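Local coordinates for protein putative isocitrate dehydrogenase, NAD-dependent (Methylococcus capsulatus, PDB 6LKY) that probably oxidises isocitrate with NAD as coenzyme in a magnesium-dependent reaction, at residues A[249-252]-A[257-260]. The protein carries 1 engineered substitution. Residues are numbered along the deposited sequence; the frame is centred on the assembly and turned at random.
With NAD (nicotinamide-adenine-dinucleotide), chain C.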
loop_
_atom_site.group_PDB
_atom_site.type_symbol
_atom_site.label_atom_id
_atom_site.label_comp_id
_atom_site.label_asym_id
_atom_site.label_seq_id
_atom_site.Cartn_x
_atom_site.Cartn_y
_atom_site.Cartn_z
ATOM N N GLY A 249 -6.097 16.696 -3.914
ATOM C CA GLY A 249 -4.725 16.712 -4.369
ATOM C C GLY A 249 -4.467 17.865 -5.316
ATOM O O GLY A 249 -5.350 18.258 -6.094
ATOM N N ALA A 250 -3.275 18.449 -5.202
ATOM C CA ALA A 250 -2.786 19.481 -6.109
ATOM C C ALA A 250 -1.627 18.942 -6.935
ATOM O O ALA A 250 -0.661 18.424 -6.372
ATOM C CB ALA A 250 -2.324 20.713 -5.333
ATOM N N ASN A 251 -1.715 19.066 -8.258
ATOM C CA ASN A 251 -0.631 18.727 -9.176
ATOM C C ASN A 251 0.089 20.015 -9.565
ATOM O O ASN A 251 -0.464 20.844 -10.295
ATOM C CB ASN A 251 -1.163 18.013 -10.420
ATOM C CG ASN A 251 -1.983 16.770 -10.089
ATOM O OD1 ASN A 251 -1.453 15.657 -10.037
ATOM N ND2 ASN A 251 -3.283 16.950 -9.893
ATOM N N ILE A 252 1.316 20.180 -9.080
ATOM C CA ILE A 252 2.080 21.414 -9.214
ATOM C C ILE A 252 3.282 21.204 -10.129
ATOM O O ILE A 252 4.094 20.288 -9.917
ATOM C CB ILE A 252 2.551 21.926 -7.843
ATOM C CG1 ILE A 252 1.381 21.991 -6.860
ATOM C CG2 ILE A 252 3.260 23.273 -7.998
ATOM C CD1 ILE A 252 0.255 22.921 -7.306
ATOM N N ALA A 257 -0.754 24.413 -12.725
ATOM C CA ALA A 257 -1.257 23.687 -11.573
ATOM C C ALA A 257 -2.642 23.156 -11.900
ATOM O O ALA A 257 -3.437 23.838 -12.556
ATOM C CB ALA A 257 -1.311 24.575 -10.323
ATOM N N LEU A 258 -2.923 21.941 -11.431
ATOM C CA LEU A 258 -4.189 21.271 -11.696
ATOM C C LEU A 258 -4.706 20.655 -10.404
ATOM O O LEU A 258 -4.004 19.867 -9.760
ATOM C CB LEU A 258 -4.011 20.213 -12.792
ATOM C CG LEU A 258 -5.241 19.403 -13.236
ATOM C CD1 LEU A 258 -5.112 19.015 -14.701
ATOM C CD2 LEU A 258 -5.437 18.155 -12.366
ATOM N N PHE A 259 -5.939 20.981 -10.034
ATOM C CA PHE A 259 -6.466 20.602 -8.731
ATOM C C PHE A 259 -7.594 19.594 -8.901
ATOM O O PHE A 259 -8.388 19.704 -9.840
ATOM C CB PHE A 259 -6.906 21.856 -7.959
ATOM C CG PHE A 259 -5.783 22.823 -7.768
ATOM C CD1 PHE A 259 -5.454 23.724 -8.768
ATOM C CD2 PHE A 259 -4.996 22.769 -6.632
ATOM C CE1 PHE A 259 -4.388 24.584 -8.616
ATOM C CE2 PHE A 259 -3.924 23.625 -6.471
ATOM C CZ PHE A 259 -3.612 24.526 -7.462
ATOM N N GLU A 260 -7.639 18.584 -8.023
ATOM C CA GLU A 260 -8.598 17.507 -8.233
ATOM C C GLU A 260 -8.885 16.788 -6.923
ATOM O O GLU A 260 -8.122 16.877 -5.962
ATOM C CB GLU A 260 -8.068 16.494 -9.259
ATOM C CG GLU A 260 -6.766 15.819 -8.781
ATOM C CD GLU A 260 -6.219 14.767 -9.761
ATOM O OE1 GLU A 260 -7.014 14.185 -10.533
ATOM O OE2 GLU A 260 -4.990 14.520 -9.751
HETATM P PA NAD C . -13.026 5.035 -7.067
HETATM O O1A NAD C . -13.764 5.568 -8.270
HETATM O O2A NAD C . -12.318 6.137 -6.340
HETATM O O5B NAD C . -14.053 4.241 -6.131
HETATM C C5B NAD C . -13.547 3.572 -4.979
HETATM C C4B NAD C . -14.646 3.493 -3.937
HETATM O O4B NAD C . -14.755 4.802 -3.342
HETATM C C3B NAD C . -15.972 3.150 -4.605
HETATM O O3B NAD C . -16.715 2.241 -3.806
HETATM C C2B NAD C . -16.676 4.496 -4.690
HETATM O O2B NAD C . -18.109 4.413 -4.666
HETATM C C1B NAD C . -16.087 5.281 -3.526
HETATM N N9A NAD C . -16.151 6.666 -3.968
HETATM C C8A NAD C . -14.924 7.345 -4.423
HETATM N N7A NAD C . -15.461 8.715 -4.528
HETATM C C5A NAD C . -16.106 8.912 -3.234
HETATM C C6A NAD C . -17.256 9.899 -3.336
HETATM N N6A NAD C . -16.707 11.255 -3.491
HETATM N N1A NAD C . -18.016 9.817 -2.080
HETATM C C2A NAD C . -18.642 8.503 -1.832
HETATM N N3A NAD C . -18.162 7.488 -2.774
HETATM C C4A NAD C . -16.713 7.562 -2.943
HETATM O O3 NAD C . -11.889 3.990 -7.507
HETATM P PN NAD C . -12.055 2.797 -8.555
HETATM O O1N NAD C . -13.416 2.179 -8.565
HETATM O O2N NAD C . -10.968 1.796 -8.197
HETATM O O5D NAD C . -11.766 3.426 -10.007
HETATM C C5D NAD C . -12.843 3.949 -10.801
HETATM C C4D NAD C . -12.269 4.751 -11.962
HETATM O O4D NAD C . -11.737 6.011 -11.518
HETATM C C3D NAD C . -11.135 3.992 -12.654
HETATM O O3D NAD C . -11.363 4.065 -14.058
HETATM C C2D NAD C . -9.899 4.785 -12.271
HETATM O O2D NAD C . -8.873 4.778 -13.261
HETATM C C1D NAD C . -10.436 6.200 -12.103
HETATM N N1N NAD C . -9.459 6.987 -11.310
HETATM C C2N NAD C . -9.643 8.428 -11.410
HETATM C C3N NAD C . -8.445 9.048 -10.728
HETATM C C7N NAD C . -8.213 10.514 -11.108
HETATM O O7N NAD C . -7.751 11.287 -10.009
HETATM N N7N NAD C . -9.391 11.092 -11.751
HETATM C C4N NAD C . -8.383 8.776 -9.233
HETATM C C5N NAD C . -8.612 7.314 -8.905
HETATM C C6N NAD C . -9.363 6.459 -9.930
#
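Gly-249 with Glu-260 and Asn-251 with Leu-258 each exchange a pair of backbone hydrogen bonds, so that 249-252 and 257-260 run antiparallel, at 165°, as the two arms of a beta hairpin. The hairpin lies inside the mixed sheet, with strand 92-98 beside one arm and 63-66 beside the other. On one face, Ala-250 CB sits 3.5 Å from Phe-259 CE2, and Ile-252 CD1 meets Ala-257 CB at 3.8 Å; helix 278-290 covers this apolar patch. On the face of Asn-251, Leu-258 and Glu-260 the contact is largely polar. With CG beside its own backbone N (chi1 -55°), the Asn-251 side chain leans across the strands, and both acceptors of ND2 lie close to the amide plane. ND2 of Asn-251 is 3.0 Å from Leu-258 O, which also accepts Asn-251 N from the opposite face of its carbonyl plane. The other acceptor is Glu-260 OE2, again 3.0 Å from Asn-251 ND2 and met from above the carboxylate plane. OD1 is bonded to Asn-118, which helps fix the amide flip. Replacing Asn-251 by alanine is likely to strip Leu-258 O of its second donor and Glu-260 OE2 of its amide partner. The Glu-260 carboxylate also forms salt bridges with Lys-66 through OE1 and Arg-85 through OE2, and it belongs to the NAD pocket: Glu-260 OE1 lies 3.0 Å from the nicotinamide oxygen O7N.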